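PDB 5VMN: Bak protein from Grouper iridovirus, which probably inhibits apoptosis of the infected host cell as a viral Bcl-2 protein that sequesters the pro-apoptotic protein Bim. Local coordinates for residues A[51-56]-A[76-81]. Sequence-based numbering, arbitrary orientation.
Sequences PNILEI and GISQLY
P51 and Y81 face each other where the start of the short helix 53-60 packs against the long helix 68-84, their CA atoms 6.7 Å apart, as are those of I53 and S78. Both helices belong to the all-helical Bcl-2 fold, and the pair illustrates how one aromatic side chain can gather contacts from the residues that lead into and begin a neighbouring helix. P51 sets its CB over the centre of one face of the Y81 ring in a CH-pi contact, 3.8 Å from the ring centroid and only 14° off the normal. I56 reaches the same ring from a different side: its CD1 lies near the ring plane, 3.8 Å from Y81 CE2, and also touches I77 CG2. This reach follows from an extended chain, with CD1 anti to CA (chi2 171°). I53 is bent instead (chi2 -57°), which turns its CD1 toward helix 68-84, beside Y81 CD2, while its CG2 rests 3.3 Å from S78 OG. That buried hydroxyl is satisfied within its own helix by the carbonyl of L74. F44 adds an edge-to-face contact to the Y81 ring, and F47 touches Y81, I56 and I77. The new helix is capped by N52, whose OD1 accepts from E55 N at 3.1 Å, the donor standing well above the carbonyl plane. At the far end of the tyrosine, the hydroxyl is hydrogen-bonded to P48 O, and a single water ties it to the cap residue, donating to Y81 OH at 2.9 Å and accepting from N52 N at 2.8 Å.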
loop_
_atom_site.group_PDB
_atom_site.type_symbol
_atom_site.label_atom_id
_atom_site.label_comp_id
_atom_site.label_asym_id
_atom_site.label_seq_id
_atom_site.Cartn_x
_atom_site.Cartn_y
_atom_site.Cartn_z
ATOM N N PRO A 51 3.185 -12.530 -6.702
ATOM C CA PRO A 51 2.316 -11.484 -6.147
ATOM C C PRO A 51 1.092 -11.191 -7.005
ATOM O O PRO A 51 1.175 -11.097 -8.235
ATOM C CB PRO A 51 3.221 -10.251 -6.099
ATOM C CG PRO A 51 4.322 -10.521 -7.014
ATOM C CD PRO A 51 4.519 -12.017 -7.047
ATOM N N ASN A 52 -0.047 -10.950 -6.321
ATOM C CA ASN A 52 -1.205 -10.336 -6.985
ATOM C C ASN A 52 -1.791 -9.318 -6.019
ATOM O O ASN A 52 -2.713 -9.612 -5.255
ATOM C CB ASN A 52 -2.239 -11.360 -7.405
ATOM C CG ASN A 52 -3.300 -10.759 -8.289
ATOM O OD1 ASN A 52 -3.557 -9.562 -8.239
ATOM N ND2 ASN A 52 -3.927 -11.591 -9.103
ATOM N N ILE A 53 -1.220 -8.110 -6.031
ATOM C CA ILE A 53 -1.574 -7.136 -5.005
ATOM C C ILE A 53 -3.004 -6.660 -5.191
ATOM O O ILE A 53 -3.674 -6.310 -4.206
ATOM C CB ILE A 53 -0.604 -5.949 -5.018
ATOM C CG1 ILE A 53 0.854 -6.414 -4.927
ATOM C CG2 ILE A 53 -0.936 -4.987 -3.902
ATOM C CD1 ILE A 53 1.169 -7.249 -3.751
ATOM N N LEU A 54 -3.472 -6.558 -6.437
ATOM C CA LEU A 54 -4.857 -6.155 -6.652
ATOM C C LEU A 54 -5.818 -7.140 -6.004
ATOM O O LEU A 54 -6.757 -6.739 -5.306
ATOM C CB LEU A 54 -5.137 -6.017 -8.149
ATOM C CG LEU A 54 -6.562 -5.666 -8.533
ATOM C CD1 LEU A 54 -6.948 -4.340 -7.900
ATOM C CD2 LEU A 54 -6.656 -5.595 -10.048
ATOM N N GLU A 55 -5.559 -8.433 -6.173
ATOM C CA GLU A 55 -6.387 -9.455 -5.545
ATOM C C GLU A 55 -6.329 -9.339 -4.031
ATOM O O GLU A 55 -7.359 -9.439 -3.355
ATOM C CB GLU A 55 -5.928 -10.848 -5.976
ATOM C CG GLU A 55 -6.728 -11.946 -5.343
ATOM C CD GLU A 55 -6.368 -13.328 -5.865
ATOM O OE1 GLU A 55 -6.479 -14.300 -5.088
ATOM O OE2 GLU A 55 -5.981 -13.428 -7.045
ATOM N N ILE A 56 -5.131 -9.148 -3.481
ATOM C CA ILE A 56 -4.997 -9.054 -2.022
ATOM C C ILE A 56 -5.758 -7.849 -1.488
ATOM O O ILE A 56 -6.491 -7.955 -0.500
ATOM C CB ILE A 56 -3.518 -8.986 -1.620
ATOM C CG1 ILE A 56 -2.820 -10.290 -1.993
ATOM C CG2 ILE A 56 -3.401 -8.774 -0.097
ATOM C CD1 ILE A 56 -1.317 -10.219 -1.835
ATOM N N GLY A 76 2.152 -3.191 3.705
ATOM C CA GLY A 76 3.222 -3.962 4.302
ATOM C C GLY A 76 3.435 -5.281 3.590
ATOM O O GLY A 76 4.563 -5.750 3.463
ATOM N N ILE A 77 2.344 -5.916 3.170
ATOM C CA ILE A 77 2.445 -7.134 2.352
ATOM C C ILE A 77 3.114 -6.812 1.022
ATOM O O ILE A 77 4.006 -7.533 0.555
ATOM C CB ILE A 77 1.051 -7.748 2.146
ATOM C CG1 ILE A 77 0.511 -8.299 3.455
ATOM C CG2 ILE A 77 1.099 -8.910 1.120
ATOM C CD1 ILE A 77 -0.945 -8.536 3.408
ATOM N N SER A 78 2.688 -5.729 0.382
ATOM C CA SER A 78 3.317 -5.341 -0.870
ATOM C C SER A 78 4.817 -5.125 -0.693
ATOM O O SER A 78 5.612 -5.477 -1.573
ATOM C CB SER A 78 2.661 -4.075 -1.430
ATOM O OG SER A 78 1.272 -4.295 -1.615
ATOM N N GLN A 79 5.215 -4.479 0.412
ATOM C CA GLN A 79 6.634 -4.257 0.683
ATOM C C GLN A 79 7.413 -5.558 0.828
ATOM O O GLN A 79 8.533 -5.687 0.306
ATOM C CB GLN A 79 6.785 -3.417 1.953
ATOM C CG GLN A 79 8.231 -3.129 2.336
ATOM C CD GLN A 79 8.905 -2.189 1.394
ATOM O OE1 GLN A 79 8.773 -0.977 1.524
ATOM N NE2 GLN A 79 9.644 -2.732 0.434
ATOM N N LEU A 80 6.830 -6.546 1.504
ATOM C CA LEU A 80 7.508 -7.826 1.656
ATOM C C LEU A 80 7.690 -8.506 0.303
ATOM O O LEU A 80 8.773 -9.036 0.008
ATOM C CB LEU A 80 6.729 -8.701 2.635
ATOM C CG LEU A 80 6.785 -8.196 4.087
ATOM C CD1 LEU A 80 5.772 -8.926 4.931
ATOM C CD2 LEU A 80 8.176 -8.435 4.681
ATOM N N TYR A 81 6.665 -8.461 -0.553
ATOM C CA TYR A 81 6.839 -8.977 -1.911
ATOM C C TYR A 81 7.919 -8.213 -2.663
ATOM O O TYR A 81 8.728 -8.813 -3.373
ATOM C CB TYR A 81 5.530 -8.881 -2.700
ATOM C CG TYR A 81 4.580 -10.040 -2.520
ATOM C CD1 TYR A 81 4.914 -11.309 -2.954
ATOM C CD2 TYR A 81 3.303 -9.838 -2.026
ATOM C CE1 TYR A 81 4.014 -12.354 -2.832
ATOM C CE2 TYR A 81 2.402 -10.887 -1.890
ATOM C CZ TYR A 81 2.765 -12.129 -2.316
ATOM O OH TYR A 81 1.872 -13.159 -2.219
HETATM O O HOH W 1 -0.284 -12.595 -4.008
#